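Local coordinates for protein Bd3460 (Bdellovibrio bacteriovorus, PDB 5CEC) that binds the predatory endopeptidase Bd3459 as an ankyrin-repeat immunity protein and probably protects the bacterium from its own enzyme, at residues T62-M68 against N88-N94; L67-M72 against E97-A103. All blocks are in the same frame, centred on the assembly; numbering follows the deposited sequence.

In the fold
Contact 1 (62-68 with 88-94) joins the two ends of a predicted ankyrin repeat by a backbone bond, a bridging water and side-chain packing. Contact 2 (67-72 with 97-103) has no hydrogen bond across it and packs that repeat's first helix on its counterpart in the next. Their centres lie about 7 Å apart, and Leu67 and Met68 serve in both. Asn93 ND2 and Met64 SD each come within 3.4 Å of Phe102 CZ, while Met64 CE lies 3.5 Å from Met72 CE. Residues of both contacts also meet the chain of Bd3459, where Ser393 bonds to Asn93 and Glu97.

Contact 1: residues T62-M68 against N88-N94; sequences TGMTPLM and NLELKNN
A single water ties Thr62 to the asparagine pair facing it: it lies 2.8 Å from Thr62 OG1, accepts from Asn93 ND2 at 3.0 Å and donates to Asn94 OD1 at 2.8 Å. Beside it the backbones join directly, Asn94 N donating to Thr62 O over 2.9 Å with an N-H...O angle of 152°. The positive phi of Gly63 belongs to the turn that brings its CA against Asn93, whose CA-H faces Gly63 O. The amides also have partners beyond the two segments: Asn93 OD1 accepts from Glu97 N, while Asn93 ND2 and Asn94 ND2 reach Ser393 OG and Lys390 O of the chain of Bd3459.

Farther along, sulfur and methyl groups take over. Met64 lies side by side with Asn93, its SD against Asn93 CB. The Met68 chain, extended at both chi2 (166°) and chi3 (-157°), reaches the backbone of the other segment, CE 3.2 Å from Leu91 O. Thr65 CG2 meets Leu91 CD1 at 3.8 Å, and Leu67 CD2 packs on Leu89 CD2. Met68 N donates to Thr65 OG1 over 3.1 Å, and Thr65 N returns a weak bond to Met68 SD, completing a capping box; the same hydroxyl holds a second water, at 2.7 Å from OG1, that donates weakly to Asn88 O. Residues 65-68 read as the ankyrin TPLH motif with methionine in the fourth place.

The chemistry thus implies a division of labour: the hydrated end probably helps position the two amides that bond to Bd3459, and an apolar end packs beside the capped start of helix 66-72.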
ATOM      1  N   THR B  62      -0.559  23.937  11.240  1.00 22.12           N
ATOM      2  CA  THR B  62      -1.181  22.904  12.083  1.00 21.53           C
ATOM      3  C   THR B  62      -0.176  22.221  13.035  1.00 19.28           C
ATOM      4  O   THR B  62      -0.502  21.230  13.667  1.00 19.86           O
ATOM      5  CB  THR B  62      -1.925  21.818  11.258  1.00 21.56           C
ATOM      6  OG1 THR B  62      -1.002  20.884  10.677  1.00 22.09           O
ATOM      7  CG2 THR B  62      -2.798  22.430  10.172  1.00 24.37           C
ATOM      8  N   GLY B  63       1.030  22.791  13.138  1.00 18.50           N
ATOM      9  CA  GLY B  63       2.098  22.351  14.051  1.00 18.90           C
ATOM     10  C   GLY B  63       3.019  21.290  13.519  1.00 17.11           C
ATOM     11  O   GLY B  63       3.784  20.705  14.285  1.00 18.00           O
ATOM     12  N   MET B  64       2.949  21.008  12.217  1.00 17.98           N
ATOM     13  CA  MET B  64       3.767  19.951  11.618  1.00 18.26           C
ATOM     14  C   MET B  64       5.181  20.411  11.337  1.00 18.39           C
ATOM     15  O   MET B  64       5.424  21.555  10.913  1.00 21.00           O
ATOM     16  CB  MET B  64       3.144  19.464  10.307  1.00 18.60           C
ATOM     17  CG  MET B  64       1.736  18.906  10.448  1.00 17.60           C
ATOM     18  SD  MET B  64       1.687  17.346  11.344  1.00 18.16           S
ATOM     19  CE  MET B  64       2.352  16.216  10.122  1.00 18.30           C
ATOM     20  N   THR B  65       6.091  19.478  11.498  1.00 17.88           N
ATOM     21  CA  THR B  65       7.486  19.597  11.094  1.00 18.89           C
ATOM     22  C   THR B  65       7.781  18.639   9.941  1.00 18.97           C
ATOM     23  O   THR B  65       7.020  17.701   9.689  1.00 18.00           O
ATOM     24  CB  THR B  65       8.404  19.171  12.229  1.00 18.63           C
ATOM     25  OG1 THR B  65       8.122  17.806  12.573  1.00 18.21           O
ATOM     26  CG2 THR B  65       8.237  20.078  13.446  1.00 19.95           C
ATOM     27  N   PRO B  66       8.926  18.829   9.269  1.00 19.19           N
ATOM     28  CA  PRO B  66       9.385  17.830   8.304  1.00 19.75           C
ATOM     29  C   PRO B  66       9.436  16.424   8.873  1.00 18.09           C
ATOM     30  O   PRO B  66       9.068  15.455   8.178  1.00 18.50           O
ATOM     31  CB  PRO B  66      10.798  18.318   7.950  1.00 20.97           C
ATOM     32  CG  PRO B  66      10.713  19.796   8.129  1.00 20.89           C
ATOM     33  CD  PRO B  66       9.788  20.033   9.269  1.00 19.58           C
ATOM     34  N   LEU B  67       9.959  16.279  10.083  1.00 16.83           N
ATOM     35  CA  LEU B  67      10.088  14.950  10.664  1.00 17.10           C
ATOM     36  C   LEU B  67       8.730  14.281  10.841  1.00 16.95           C
ATOM     37  O   LEU B  67       8.598  13.072  10.605  1.00 16.10           O
ATOM     38  CB  LEU B  67      10.825  15.027  12.007  1.00 16.32           C
ATOM     39  CG  LEU B  67      11.132  13.677  12.645  1.00 16.68           C
ATOM     40  CD1 LEU B  67      12.122  12.890  11.828  1.00 17.53           C
ATOM     41  CD2 LEU B  67      11.591  13.835  14.073  1.00 17.62           C
ATOM     42  N   MET B  68       7.737  15.029  11.315  1.00 16.12           N
ATOM     43  CA  MET B  68       6.382  14.466  11.456  1.00 15.60           C
ATOM     44  C   MET B  68       5.838  13.999  10.123  1.00 16.42           C
ATOM     45  O   MET B  68       5.220  12.937  10.058  1.00 17.64           O
ATOM     46  CB  MET B  68       5.422  15.469  12.071  1.00 15.91           C
ATOM     47  CG  MET B  68       5.661  15.794  13.531  1.00 15.72           C
ATOM     48  SD  MET B  68       4.690  17.266  13.910  1.00 17.34           S
ATOM     49  CE  MET B  68       5.580  17.867  15.328  1.00 18.62           C
ATOM     50  N   ASN B  88      14.789  18.249  16.437  1.00 16.82           N
ATOM     51  CA  ASN B  88      14.127  17.987  17.710  1.00 17.11           C
ATOM     52  C   ASN B  88      13.048  16.923  17.526  1.00 16.32           C
ATOM     53  O   ASN B  88      12.167  17.043  16.666  1.00 17.16           O
ATOM     54  CB  ASN B  88      13.533  19.270  18.319  1.00 17.34           C
ATOM     55  CG  ASN B  88      12.941  19.020  19.727  1.00 18.21           C
ATOM     56  OD1 ASN B  88      11.885  18.443  19.838  1.00 17.95           O
ATOM     57  ND2 ASN B  88      13.668  19.388  20.803  1.00 18.29           N
ATOM     58  N   LEU B  89      13.102  15.877  18.350  1.00 15.17           N
ATOM     59  CA  LEU B  89      12.193  14.754  18.199  1.00 15.83           C
ATOM     60  C   LEU B  89      10.850  14.932  18.847  1.00 15.84           C
ATOM     61  O   LEU B  89       9.924  14.166  18.554  1.00 15.59           O
ATOM     62  CB  LEU B  89      12.827  13.464  18.724  1.00 17.35           C
ATOM     63  CG  LEU B  89      14.196  13.031  18.178  1.00 16.56           C
ATOM     64  CD1 LEU B  89      14.616  11.687  18.727  1.00 18.46           C
ATOM     65  CD2 LEU B  89      14.180  13.001  16.657  1.00 18.89           C
ATOM     66  N   GLU B  90      10.715  15.928  19.706  1.00 15.59           N
ATOM     67  CA  GLU B  90       9.592  16.016  20.635  1.00 15.27           C
ATOM     68  C   GLU B  90       8.595  17.134  20.370  1.00 15.36           C
ATOM     69  O   GLU B  90       7.620  17.311  21.139  1.00 16.31           O
ATOM     70  CB  GLU B  90      10.109  16.075  22.063  1.00 16.00           C
ATOM     71  CG  GLU B  90      11.036  14.942  22.440  1.00 16.62           C
ATOM     72  CD  GLU B  90      10.508  13.554  22.196  1.00 16.71           C
ATOM     73  OE1 GLU B  90       9.283  13.322  22.213  1.00 17.18           O
ATOM     74  OE2 GLU B  90      11.346  12.657  21.980  1.00 17.48           O
ATOM     75  N   LEU B  91       8.771  17.844  19.261  1.00 15.46           N
ATOM     76  CA  LEU B  91       7.751  18.817  18.868  1.00 15.60           C
ATOM     77  C   LEU B  91       6.445  18.089  18.602  1.00 15.19           C
ATOM     78  O   LEU B  91       6.426  16.904  18.260  1.00 15.31           O
ATOM     79  CB  LEU B  91       8.209  19.637  17.675  1.00 17.36           C
ATOM     80  CG  LEU B  91       9.473  20.476  17.929  1.00 18.01           C
ATOM     81  CD1 LEU B  91       9.982  21.074  16.646  1.00 19.27           C
ATOM     82  CD2 LEU B  91       9.187  21.554  18.955  1.00 19.60           C
ATOM     83  N   LYS B  92       5.338  18.798  18.793  1.00 15.63           N
ATOM     84  CA  LYS B  92       3.999  18.237  18.674  1.00 15.56           C
ATOM     85  C   LYS B  92       3.141  19.058  17.742  1.00 15.93           C
ATOM     86  O   LYS B  92       3.223  20.295  17.726  1.00 17.66           O
ATOM     87  CB  LYS B  92       3.321  18.166  20.040  1.00 16.07           C
ATOM     88  CG  LYS B  92       3.976  17.157  20.952  1.00 17.28           C
ATOM     89  CD  LYS B  92       3.463  17.265  22.344  1.00 20.21           C
ATOM     90  CE  LYS B  92       4.127  16.279  23.254  1.00 23.85           C
ATOM     91  NZ  LYS B  92       3.947  16.734  24.659  1.00 27.47           N
ATOM     92  N   ASN B  93       2.321  18.374  16.953  1.00 15.00           N
ATOM     93  CA  ASN B  93       1.335  19.088  16.119  1.00 15.29           C
ATOM     94  C   ASN B  93       0.131  19.520  16.938  1.00 15.12           C
ATOM     95  O   ASN B  93       0.085  19.325  18.143  1.00 17.49           O
ATOM     96  CB  ASN B  93       0.922  18.249  14.918  1.00 15.67           C
ATOM     97  CG  ASN B  93      -0.071  17.165  15.279  1.00 14.87           C
ATOM     98  OD1 ASN B  93      -0.000  16.605  16.363  1.00 16.04           O
ATOM     99  ND2 ASN B  93      -1.053  16.911  14.411  1.00 15.18           N
ATOM    100  N   ASN B  94      -0.892  20.032  16.261  1.00 17.13           N
ATOM    101  CA  ASN B  94      -2.122  20.436  16.972  1.00 17.48           C
ATOM    102  C   ASN B  94      -2.907  19.294  17.613  1.00 18.46           C
ATOM    103  O   ASN B  94      -3.636  19.529  18.567  1.00 23.44           O
ATOM    104  CB  ASN B  94      -3.019  21.326  16.099  1.00 17.85           C
ATOM    105  CG  ASN B  94      -3.579  20.625  14.866  1.00 17.77           C
ATOM    106  OD1 ASN B  94      -3.196  19.510  14.525  1.00 17.84           O
ATOM    107  ND2 ASN B  94      -4.440  21.312  14.165  1.00 19.94           N
TER
HETATM  108  O   HOH W   1      -1.895  18.703  12.179  1.00 17.17           O
HETATM  109  O   HOH W   2       9.325  17.001  14.832  1.00 18.20           O

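Contact 2: residues L67-M72 against E97-A103; sequences LMNAAM and ETALAFA
The ring of Phe102 is approached obliquely by two methionines, Met68 and Met72, while the carboxylate of Glu97 lies on one face. Glu97 OE1 sits 3.8 Å above the ring plane, over its centre; this oxygen also bonds to Ser393 OG of the chain of Bd3459, and OE2 accepts from Ala127 N, two bonds that probably help hold the carboxylate there. Met68 slants past the Phe102 side chain, bringing CG to 3.8 Å from Phe102 CD2. With chi1 173° and chi2 169°, the Met72 chain runs along the ring and sets SD 3.8 Å from Phe102 CD1; only at chi3 does it bend, turning CE off that line. Both sulfurs make Met-aromatic contacts, with Met68 SD 5.0 Å and Met72 SD 4.8 Å from the Phe102 ring centroid.

Alongside the Phe102 ring, alanines make up most of the rest of the interface, with Leu67 at one end. Ala99 CB is met by Leu67 CD2 at 3.6 Å, and Ala71 presses its CB to 3.3 Å from Ala99 O, an oxygen already engaged by Ala103 N within its own helix. Ala71 touches the methyls of Ala99 and Ala103 as well. Such short side chains suit a close approach: the axes of the two helical segments come within 7.7 Å and run nearly parallel, 18° apart.

This is the stacking of first helices from successive ankyrin repeats. Val111 of helix 109-117 touches both Ala71 and Ala103, covering that side of the pair; on helix 66-72, Ala70 meets Ile78 and Val79 of helix 76-84, and Asn69 faces helix 31-39, continuing the stack.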
ATOM      1  N   LEU B  67       9.959  16.279  10.083  1.00 16.83           N
ATOM      2  CA  LEU B  67      10.088  14.950  10.664  1.00 17.10           C
ATOM      3  C   LEU B  67       8.730  14.281  10.841  1.00 16.95           C
ATOM      4  O   LEU B  67       8.598  13.072  10.605  1.00 16.10           O
ATOM      5  CB  LEU B  67      10.825  15.027  12.007  1.00 16.32           C
ATOM      6  CG  LEU B  67      11.132  13.677  12.645  1.00 16.68           C
ATOM      7  CD1 LEU B  67      12.122  12.890  11.828  1.00 17.53           C
ATOM      8  CD2 LEU B  67      11.591  13.835  14.073  1.00 17.62           C
ATOM      9  N   MET B  68       7.737  15.029  11.315  1.00 16.12           N
ATOM     10  CA  MET B  68       6.382  14.466  11.456  1.00 15.60           C
ATOM     11  C   MET B  68       5.838  13.999  10.123  1.00 16.42           C
ATOM     12  O   MET B  68       5.220  12.937  10.058  1.00 17.64           O
ATOM     13  CB  MET B  68       5.422  15.469  12.071  1.00 15.91           C
ATOM     14  CG  MET B  68       5.661  15.794  13.531  1.00 15.72           C
ATOM     15  SD  MET B  68       4.690  17.266  13.910  1.00 17.34           S
ATOM     16  CE  MET B  68       5.580  17.867  15.328  1.00 18.62           C
ATOM     17  N   ASN B  69       6.017  14.807   9.091  1.00 17.50           N
ATOM     18  CA  ASN B  69       5.605  14.425   7.762  1.00 18.96           C
ATOM     19  C   ASN B  69       6.283  13.154   7.275  1.00 18.75           C
ATOM     20  O   ASN B  69       5.616  12.270   6.740  1.00 19.57           O
ATOM     21  CB  ASN B  69       5.879  15.578   6.794  1.00 19.92           C
ATOM     22  CG  ASN B  69       4.781  16.604   6.778  1.00 21.51           C
ATOM     23  OD1 ASN B  69       3.763  16.398   6.144  1.00 26.14           O
ATOM     24  ND2 ASN B  69       4.982  17.722   7.463  1.00 21.64           N
ATOM     25  N   ALA B  70       7.604  13.046   7.449  1.00 17.75           N
ATOM     26  CA  ALA B  70       8.336  11.861   7.020  1.00 17.98           C
ATOM     27  C   ALA B  70       7.877  10.625   7.794  1.00 16.89           C
ATOM     28  O   ALA B  70       7.768   9.538   7.233  1.00 19.11           O
ATOM     29  CB  ALA B  70       9.822  12.066   7.208  1.00 19.10           C
ATOM     30  N   ALA B  71       7.663  10.786   9.096  1.00 16.64           N
ATOM     31  CA  ALA B  71       7.224   9.687   9.949  1.00 17.64           C
ATOM     32  C   ALA B  71       5.827   9.183   9.570  1.00 17.60           C
ATOM     33  O   ALA B  71       5.625   7.976   9.459  1.00 19.03           O
ATOM     34  CB  ALA B  71       7.261  10.090  11.400  1.00 18.20           C
ATOM     35  N   MET B  72       4.891  10.116   9.401  1.00 18.35           N
ATOM     36  CA  MET B  72       3.501   9.797   9.033  1.00 18.18           C
ATOM     37  C   MET B  72       3.444   9.061   7.699  1.00 18.97           C
ATOM     38  O   MET B  72       2.658   8.144   7.521  1.00 21.80           O
ATOM     39  CB  MET B  72       2.664  11.080   8.938  1.00 21.26           C
ATOM     40  CG  MET B  72       1.237  10.919   8.408  1.00 24.16           C
ATOM     41  SD  MET B  72       0.248  12.406   8.638  1.00 27.98           S
ATOM     42  CE  MET B  72       1.439  13.541   8.053  1.00 30.93           C
ATOM     43  N   GLU B  97       0.714  15.262  18.882  1.00 14.05           N
ATOM     44  CA  GLU B  97       1.519  14.126  18.481  1.00 13.97           C
ATOM     45  C   GLU B  97       2.925  14.485  18.080  1.00 13.77           C
ATOM     46  O   GLU B  97       3.159  15.400  17.296  1.00 14.79           O
ATOM     47  CB  GLU B  97       0.830  13.377  17.351  1.00 14.34           C
ATOM     48  CG  GLU B  97      -0.424  12.650  17.823  1.00 14.90           C
ATOM     49  CD  GLU B  97      -1.075  11.778  16.765  1.00 14.98           C
ATOM     50  OE1 GLU B  97      -1.100  12.196  15.585  1.00 16.10           O
ATOM     51  OE2 GLU B  97      -1.570  10.687  17.135  1.00 14.44           O
ATOM     52  N   THR B  98       3.877  13.736  18.622  1.00 13.85           N
ATOM     53  CA  THR B  98       5.259  13.800  18.164  1.00 13.62           C
ATOM     54  C   THR B  98       5.413  12.921  16.914  1.00 13.78           C
ATOM     55  O   THR B  98       4.487  12.145  16.534  1.00 13.82           O
ATOM     56  CB  THR B  98       6.249  13.285  19.200  1.00 14.17           C
ATOM     57  OG1 THR B  98       6.032  11.883  19.369  1.00 14.58           O
ATOM     58  CG2 THR B  98       6.113  14.018  20.549  1.00 14.77           C
ATOM     59  N   ALA B  99       6.545  13.052  16.242  1.00 13.66           N
ATOM     60  CA  ALA B  99       6.863  12.198  15.103  1.00 13.86           C
ATOM     61  C   ALA B  99       6.695  10.714  15.400  1.00 13.79           C
ATOM     62  O   ALA B  99       6.186   9.972  14.556  1.00 13.67           O
ATOM     63  CB  ALA B  99       8.276  12.451  14.566  1.00 14.95           C
ATOM     64  N   LEU B 100       7.109  10.288  16.594  1.00 12.60           N
ATOM     65  CA  LEU B 100       6.970   8.880  16.951  1.00 13.35           C
ATOM     66  C   LEU B 100       5.498   8.488  17.019  1.00 13.99           C
ATOM     67  O   LEU B 100       5.125   7.383  16.567  1.00 14.10           O
ATOM     68  CB  LEU B 100       7.695   8.589  18.268  1.00 14.23           C
ATOM     69  CG  LEU B 100       7.564   7.150  18.774  1.00 14.10           C
ATOM     70  CD1 LEU B 100       8.017   6.100  17.750  1.00 15.73           C
ATOM     71  CD2 LEU B 100       8.361   6.985  20.064  1.00 15.42           C
ATOM     72  N   ALA B 101       4.663   9.344  17.586  1.00 13.08           N
ATOM     73  CA  ALA B 101       3.221   9.083  17.542  1.00 12.91           C
ATOM     74  C   ALA B 101       2.682   9.016  16.139  1.00 12.49           C
ATOM     75  O   ALA B 101       1.896   8.113  15.857  1.00 13.01           O
ATOM     76  CB  ALA B 101       2.461  10.105  18.354  1.00 13.92           C
ATOM     77  N   PHE B 102       3.101   9.892  15.258  1.00 12.87           N
ATOM     78  CA  PHE B 102       2.702   9.800  13.844  1.00 12.99           C
ATOM     79  C   PHE B 102       3.086   8.467  13.232  1.00 13.42           C
ATOM     80  O   PHE B 102       2.290   7.863  12.519  1.00 14.20           O
ATOM     81  CB  PHE B 102       3.282  10.939  13.016  1.00 13.77           C
ATOM     82  CG  PHE B 102       2.482  12.191  13.071  1.00 13.51           C
ATOM     83  CD1 PHE B 102       1.356  12.297  12.289  1.00 14.68           C
ATOM     84  CD2 PHE B 102       2.817  13.270  13.901  1.00 14.26           C
ATOM     85  CE1 PHE B 102       0.567  13.424  12.320  1.00 15.32           C
ATOM     86  CE2 PHE B 102       2.031  14.424  13.894  1.00 15.25           C
ATOM     87  CZ  PHE B 102       0.915  14.486  13.100  1.00 15.70           C
ATOM     88  N   ALA B 103       4.294   7.995  13.525  1.00 13.26           N
ATOM     89  CA  ALA B 103       4.768   6.745  12.943  1.00 14.35           C
ATOM     90  C   ALA B 103       3.918   5.581  13.441  1.00 13.32           C
ATOM     91  O   ALA B 103       3.418   4.786  12.647  1.00 13.80           O
ATOM     92  CB  ALA B 103       6.226   6.516  13.286  1.00 14.74           C
TER